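Cysteine desulfurase (Thermococcus onnurineus, PDB 5B89) probably catalyses the pyridoxal-phosphate-dependent release of sulfur from L-cysteine, handing it to a sulfur carrier and leaving L-alanine. Local coordinates at residues A65-G70 with Q76-K81; Y63-N66 with V71-L74; K87-F92 with E98-T103. One frame throughout, in Å; residues are numbered along the deposited sequence.

The chain leaves helix 50-62 and enters the loop that leads to helix 73-93. Contact 2 opens first, at 63-66, and contact 1 opens at 65-70, sharing A65 and N66. Contact 2 closes at 71-74, on the beginning of helix 73-93, and contact 1 closes one turn later at 76-81, so the two cross rather than nest. They also touch: the ring of Y63 packs on M77, and Y63 OH lies against K81 CE. Contact 3 follows in series, joining 87-92 near the end of the same helix to strand 100-103 after a short connection; its centre is about 17 Å from that of contact 1.

Contact 1: residues A65-G70 with Q76-K81; sequences ANVHRG and QMATHK
T79 faces the loop 65-70 with both branches of its side chain, and R69 meets each of them. T79 OG1 accepts the backbone N-H of R69 at 3.3 Å (N-H...O 146°). T79 CG2 lies over one face of the R69 guanidinium, off-centre toward its rim and 3.4 Å from R69 NE. The rotamer explains this division: chi1 of -61° sets the methyl anti to the backbone N and the hydroxyl beside it. The same OG1 packs against V67 CA at 3.3 Å.

Q76 reaches the loop from one turn earlier. Its NE2 donates to G70 O at 2.9 Å, coming from above the carbonyl plane rather than along a lone pair. The other end of the amide, OE1, receives only a weak bond from R69 NH1 (3.0 Å). The two side chains cross at about a right angle, yet the amide and guanidinium planes are just 14° apart. The stronger partner of the arginine is E83, which forms a salt bridge with NH2. A78 CB rests on A65 O at 3.6 Å and meets V67 CG1 at 4.2 Å.

The second shell fixes the loop. S75 OG bonds N66 O and G70 N, while the T79 hydroxyl is also bonded to S75 O. N66 OD1 accepts V67 N in the carbonyl plane, on a lone pair, at 2.8 Å. That leaves N66 ND2 to bond T288 and A44 O of the second subunit, next to the bound alanine that N66 touches. The loop thus forms part of the wall of a ligand site at the dimer interface. It is laid along the first turns of helix 73-93, with I291 of helix 291-307 against N66 and V67.

Contact 2: residues Y63-N66 with V71-L74; sequences YRAN and VHRL
A65 and L74 make the tight part of this contact. The A65 methyl sits directly on the backbone of L74, with CB 3.5 Å from L74 C, and it meets L74 CB at 3.7 Å. The leucine then extends along the neighbouring loop backbone: chi1 of -69° with an extended chi2 lays CD1 within 3.8 Å of R64 O and CD2 4.2 Å from Y63 CA. R64 O is buried here beside a methyl group and has no polar partner in the model.

Away from this pair the fit is looser. The H72 imidazole presents its edge to the alanine, CE1 lying 4.1 Å from A65 CB, with the methyl near the ring plane. Its first torsion (chi1 64°) tucks the ring between the backbone N and the carbonyl carbon, which brings it edge-on to the start of the helix, with L74 N in its plane. NE2 is taken by D41 of the second subunit. R73 lies on the exposed side and packs on V37 of the second subunit, where its backbone N is bonded to D364.

The polar end of R64 also leaves the contact: NE and NH2 bond T48 and T45 of the second subunit, and NH2 also bonds Y59, whose ring stacks edge-to-face with Y63. Y63 is the first residue to leave helix 50-62 and H72 occupies the N-cap position of helix 73-93, so the packing joins the exit of one helix to the entrance of the next. Contact between the segments is purely van der Waals, while R64 NE and NH2 and H72 NE2 bond the second subunit; the D41 carboxylate may favour a protonated H72.

Contact 3: residues K87-F92 with E98-T103; sequences KIVADF and EEIVFT
Aliphatic packing dominates where V89 and A90 on the helix meet I100 on the strand. I100 CG1 presses on A90, 3.7 Å from its CB and just as close to its CA; CD1 sits a little farther off, near both A90 CA and V89 CG1. Because I100 CG2 is anti to its own backbone N, it is directed at V89, whose CG1 it meets at 3.9 Å.

One aromatic contact extends this patch. The second V89 methyl, CG2, approaches the edge of the F102 ring near its plane, 4.0 Å from CE1. V89 thus bridges I100 and F102 on the helix-facing side of the strand, one methyl on each.

Polar interactions lie around the apolar core rather than within it. I100 O is bonded by NH1 of R86, the residue just before this helix segment, and F102 N by E285.

The helix segment crosses the strand at 114°, with the axes 9.1 Å apart at closest approach. Strand 100-103 is outermost within this chain in the mixed seven-stranded sheet characteristic of fold-type I pyridoxal-phosphate enzymes, antiparallel to strand 245-249, whose V246 touches both V89 and F102. Helix 291-307 packs against I88 and F92.

Contact 1: residues A65-G70 with Q76-K81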
# COMPACT_ATOMS: atom_id res chain seq x y z
N ALA B 65 1.82 -3.20 16.79
CA ALA B 65 2.87 -2.26 16.94
C ALA B 65 3.54 -2.02 15.62
O ALA B 65 3.29 -2.72 14.75
CB ALA B 65 3.90 -2.79 17.94
N ASN B 66 4.38 -1.01 15.59
CA ASN B 66 5.18 -0.68 14.44
C ASN B 66 6.46 -1.56 14.51
O ASN B 66 6.75 -2.11 15.50
CB ASN B 66 5.48 0.81 14.32
CG ASN B 66 5.56 1.26 12.88
OD1 ASN B 66 6.04 0.53 12.04
ND2 ASN B 66 5.14 2.45 12.61
N VAL B 67 7.17 -1.64 13.40
CA VAL B 67 8.33 -2.49 13.34
C VAL B 67 9.61 -1.75 13.56
O VAL B 67 9.67 -0.91 14.39
CB VAL B 67 8.32 -3.30 12.04
CG1 VAL B 67 7.17 -4.25 12.06
CG2 VAL B 67 8.18 -2.43 10.81
N HIS B 68 10.64 -2.10 12.85
CA HIS B 68 11.92 -1.41 12.99
C HIS B 68 12.58 -1.52 14.34
O HIS B 68 13.20 -0.59 14.79
CB HIS B 68 11.83 0.05 12.56
CG HIS B 68 11.65 0.22 11.08
ND1 HIS B 68 12.67 0.02 10.17
CD2 HIS B 68 10.55 0.52 10.35
CE1 HIS B 68 12.20 0.22 8.95
NE2 HIS B 68 10.92 0.50 9.04
N ARG B 69 12.45 -2.70 14.93
CA ARG B 69 13.05 -3.07 16.18
C ARG B 69 13.00 -2.05 17.31
O ARG B 69 14.00 -1.77 17.94
CB ARG B 69 14.50 -3.53 15.95
CG ARG B 69 14.60 -4.89 15.28
CD ARG B 69 13.98 -6.06 16.08
NE ARG B 69 14.19 -7.34 15.39
CZ ARG B 69 13.56 -8.48 15.67
NH1 ARG B 69 12.64 -8.50 16.62
NH2 ARG B 69 13.81 -9.57 14.94
N GLY B 70 11.82 -1.53 17.56
CA GLY B 70 11.62 -0.65 18.69
C GLY B 70 11.93 -1.50 19.90
O GLY B 70 11.76 -2.69 19.89
N GLN B 76 8.91 -5.70 19.19
CA GLN B 76 9.80 -6.87 18.86
C GLN B 76 9.02 -7.94 18.23
O GLN B 76 9.52 -8.55 17.20
CB GLN B 76 10.51 -7.35 20.15
CG GLN B 76 11.60 -6.41 20.65
CD GLN B 76 12.84 -6.27 19.76
OE1 GLN B 76 13.34 -7.29 19.28
NE2 GLN B 76 13.39 -5.10 19.59
N MET B 77 7.81 -8.22 18.70
CA MET B 77 6.98 -9.31 18.21
C MET B 77 6.54 -8.94 16.77
O MET B 77 6.63 -9.76 15.81
CB MET B 77 5.71 -9.64 19.03
CG MET B 77 4.92 -10.77 18.48
SD MET B 77 5.82 -12.36 18.21
CE MET B 77 6.23 -12.86 19.89
N ALA B 78 6.06 -7.73 16.58
CA ALA B 78 5.69 -7.26 15.21
C ALA B 78 6.84 -7.34 14.23
O ALA B 78 6.62 -7.81 13.13
CB ALA B 78 5.06 -5.85 15.27
N THR B 79 8.00 -6.90 14.62
CA THR B 79 9.20 -6.92 13.78
C THR B 79 9.52 -8.40 13.45
O THR B 79 9.79 -8.71 12.26
CB THR B 79 10.39 -6.26 14.44
OG1 THR B 79 10.07 -4.90 14.67
CG2 THR B 79 11.56 -6.31 13.53
N HIS B 80 9.52 -9.29 14.44
CA HIS B 80 9.80 -10.73 14.14
C HIS B 80 8.82 -11.26 13.17
O HIS B 80 9.24 -11.94 12.20
CB HIS B 80 9.75 -11.51 15.43
CG HIS B 80 9.55 -13.01 15.31
ND1 HIS B 80 10.59 -13.86 14.98
CD2 HIS B 80 8.45 -13.81 15.45
CE1 HIS B 80 10.14 -15.10 14.90
NE2 HIS B 80 8.85 -15.10 15.19
N LYS B 81 7.50 -11.02 13.32
CA LYS B 81 6.49 -11.56 12.42
C LYS B 81 6.62 -10.89 11.02
O LYS B 81 6.36 -11.58 9.99
CB LYS B 81 5.08 -11.42 12.99
CG LYS B 81 4.88 -12.32 14.19
CD LYS B 81 4.83 -13.77 13.89
CE LYS B 81 3.65 -14.16 13.17
NZ LYS B 81 3.53 -15.63 12.90

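Contact 2: residues Y63-N66 with V71-L74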
# COMPACT_ATOMS: atom_id res chain seq x y z
N TYR B 63 -0.67 -8.27 19.04
CA TYR B 63 0.70 -7.78 19.00
C TYR B 63 0.88 -6.54 18.14
O TYR B 63 1.81 -6.39 17.48
CB TYR B 63 1.75 -8.88 18.66
CG TYR B 63 1.63 -9.59 17.33
CD1 TYR B 63 0.83 -10.66 17.20
CD2 TYR B 63 2.41 -9.23 16.27
CE1 TYR B 63 0.72 -11.33 16.00
CE2 TYR B 63 2.31 -9.88 15.08
CZ TYR B 63 1.46 -10.93 14.95
OH TYR B 63 1.34 -11.59 13.78
N ARG B 64 -0.08 -5.66 18.23
CA ARG B 64 -0.11 -4.47 17.44
C ARG B 64 0.98 -3.48 17.77
O ARG B 64 1.03 -2.96 18.86
CB ARG B 64 -1.51 -3.84 17.58
CG ARG B 64 -1.77 -2.64 16.70
CD ARG B 64 -1.85 -2.90 15.21
NE ARG B 64 -2.36 -1.67 14.64
CZ ARG B 64 -1.67 -0.69 14.12
NH1 ARG B 64 -2.28 0.43 13.84
NH2 ARG B 64 -0.40 -0.82 13.85
N ALA B 65 1.82 -3.20 16.79
CA ALA B 65 2.87 -2.26 16.94
C ALA B 65 3.54 -2.02 15.62
O ALA B 65 3.29 -2.72 14.75
CB ALA B 65 3.90 -2.79 17.94
N ASN B 66 4.38 -1.01 15.59
CA ASN B 66 5.18 -0.68 14.44
C ASN B 66 6.46 -1.56 14.51
O ASN B 66 6.75 -2.11 15.50
CB ASN B 66 5.48 0.81 14.32
CG ASN B 66 5.56 1.26 12.88
OD1 ASN B 66 6.04 0.53 12.04
ND2 ASN B 66 5.14 2.45 12.61
N VAL B 71 12.38 -0.87 20.94
CA VAL B 71 12.78 -1.60 22.10
C VAL B 71 11.72 -2.47 22.72
O VAL B 71 12.04 -3.50 23.13
CB VAL B 71 13.49 -0.67 23.11
CG1 VAL B 71 13.81 -1.37 24.42
CG2 VAL B 71 14.77 -0.17 22.46
N HIS B 72 10.47 -2.06 22.74
CA HIS B 72 9.44 -2.75 23.45
C HIS B 72 8.96 -4.04 22.92
O HIS B 72 9.09 -4.29 21.78
CB HIS B 72 8.28 -1.79 23.82
CG HIS B 72 7.55 -1.21 22.66
ND1 HIS B 72 6.64 -1.92 21.92
CD2 HIS B 72 7.55 0.03 22.15
CE1 HIS B 72 6.12 -1.14 21.01
NE2 HIS B 72 6.65 0.05 21.12
N ARG B 73 8.37 -4.84 23.77
CA ARG B 73 7.96 -6.17 23.39
C ARG B 73 7.00 -6.28 22.28
O ARG B 73 7.09 -7.21 21.56
CB ARG B 73 7.49 -7.01 24.56
CG ARG B 73 6.13 -6.71 25.13
CD ARG B 73 5.86 -7.81 26.16
NE ARG B 73 4.65 -7.69 26.93
CZ ARG B 73 4.58 -7.27 28.19
NH1 ARG B 73 5.67 -6.96 28.86
NH2 ARG B 73 3.42 -7.21 28.78
N LEU B 74 6.07 -5.34 22.17
CA LEU B 74 5.09 -5.47 21.03
C LEU B 74 5.82 -5.14 19.74
O LEU B 74 5.57 -5.86 18.76
CB LEU B 74 3.94 -4.44 21.23
CG LEU B 74 3.03 -4.78 22.40
CD1 LEU B 74 1.95 -3.72 22.49
CD2 LEU B 74 2.35 -6.08 22.42

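Contact 3: residues K87-F92 with E98-T103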
# COMPACT_ATOMS: atom_id res chain seq x y z
N LYS B 87 10.58 -13.58 4.84
CA LYS B 87 11.25 -14.88 4.53
C LYS B 87 10.32 -15.82 3.88
O LYS B 87 10.75 -16.61 2.98
CB LYS B 87 11.86 -15.45 5.85
CG LYS B 87 12.74 -16.67 5.56
CD LYS B 87 14.01 -16.35 4.82
CE LYS B 87 14.83 -17.62 4.75
NZ LYS B 87 15.97 -17.32 3.88
N ILE B 88 9.08 -15.95 4.32
CA ILE B 88 8.12 -16.86 3.72
C ILE B 88 7.92 -16.48 2.22
O ILE B 88 7.80 -17.35 1.38
CB ILE B 88 6.79 -16.91 4.54
CG1 ILE B 88 7.04 -17.66 5.85
CG2 ILE B 88 5.64 -17.46 3.78
CD1 ILE B 88 5.95 -17.43 6.89
N VAL B 89 7.77 -15.18 1.92
CA VAL B 89 7.57 -14.75 0.54
C VAL B 89 8.83 -15.10 -0.27
O VAL B 89 8.73 -15.58 -1.40
CB VAL B 89 7.32 -13.23 0.51
CG1 VAL B 89 7.33 -12.75 -0.94
CG2 VAL B 89 5.99 -12.94 1.15
N ALA B 90 9.98 -14.81 0.27
CA ALA B 90 11.27 -15.13 -0.42
C ALA B 90 11.32 -16.61 -0.74
O ALA B 90 11.59 -16.97 -1.92
CB ALA B 90 12.43 -14.71 0.43
N ASP B 91 11.07 -17.45 0.22
CA ASP B 91 11.13 -18.87 -0.05
C ASP B 91 10.11 -19.33 -1.08
O ASP B 91 10.39 -20.20 -1.82
CB ASP B 91 11.05 -19.72 1.21
CG ASP B 91 12.23 -19.56 2.12
OD1 ASP B 91 13.27 -19.18 1.71
OD2 ASP B 91 12.07 -19.89 3.28
N PHE B 92 8.94 -18.73 -1.10
CA PHE B 92 7.89 -19.12 -2.02
C PHE B 92 8.32 -18.95 -3.48
O PHE B 92 7.94 -19.72 -4.26
CB PHE B 92 6.64 -18.26 -1.70
CG PHE B 92 5.41 -18.57 -2.51
CD1 PHE B 92 4.82 -19.79 -2.45
CD2 PHE B 92 4.82 -17.60 -3.23
CE1 PHE B 92 3.68 -20.04 -3.16
CE2 PHE B 92 3.67 -17.84 -3.92
CZ PHE B 92 3.11 -19.06 -3.88
N GLU B 98 16.67 -10.51 1.31
CA GLU B 98 16.91 -9.15 1.00
C GLU B 98 16.44 -8.63 -0.39
O GLU B 98 16.49 -7.46 -0.65
CB GLU B 98 18.38 -8.79 1.16
CG GLU B 98 19.33 -9.58 0.35
CD GLU B 98 19.86 -10.77 1.15
OE1 GLU B 98 19.18 -11.52 1.92
OE2 GLU B 98 21.09 -11.02 0.77
N GLU B 99 16.05 -9.62 -1.19
CA GLU B 99 15.60 -9.30 -2.54
C GLU B 99 14.07 -9.04 -2.60
O GLU B 99 13.57 -8.76 -3.71
CB GLU B 99 15.92 -10.43 -3.50
CG GLU B 99 17.43 -10.63 -3.71
CD GLU B 99 17.84 -11.92 -4.44
OE1 GLU B 99 18.79 -11.77 -5.36
OE2 GLU B 99 17.23 -12.98 -4.22
N ILE B 100 13.39 -9.18 -1.47
CA ILE B 100 11.91 -8.98 -1.40
C ILE B 100 11.54 -7.62 -0.88
O ILE B 100 11.99 -7.29 0.25
CB ILE B 100 11.24 -10.06 -0.60
CG1 ILE B 100 11.50 -11.50 -1.14
CG2 ILE B 100 9.77 -9.79 -0.39
CD1 ILE B 100 11.00 -11.63 -2.55
N VAL B 101 10.80 -6.84 -1.67
CA VAL B 101 10.29 -5.52 -1.25
C VAL B 101 8.77 -5.62 -1.22
O VAL B 101 8.13 -6.09 -2.17
CB VAL B 101 10.74 -4.45 -2.21
CG1 VAL B 101 10.15 -3.03 -1.98
CG2 VAL B 101 12.29 -4.32 -2.25
N PHE B 102 8.13 -5.12 -0.17
CA PHE B 102 6.70 -5.02 -0.13
C PHE B 102 6.22 -3.70 -0.68
O PHE B 102 6.72 -2.62 -0.39
CB PHE B 102 6.18 -5.24 1.29
CG PHE B 102 6.36 -6.64 1.80
CD1 PHE B 102 5.67 -7.67 1.17
CD2 PHE B 102 7.15 -6.97 2.90
CE1 PHE B 102 5.81 -8.98 1.59
CE2 PHE B 102 7.23 -8.28 3.34
CZ PHE B 102 6.54 -9.27 2.75
N THR B 103 5.17 -3.82 -1.48
CA THR B 103 4.48 -2.73 -2.14
C THR B 103 2.98 -2.86 -1.89
O THR B 103 2.58 -3.66 -1.13
CB THR B 103 4.71 -2.79 -3.67
OG1 THR B 103 4.12 -3.97 -4.17
CG2 THR B 103 6.18 -2.81 -3.97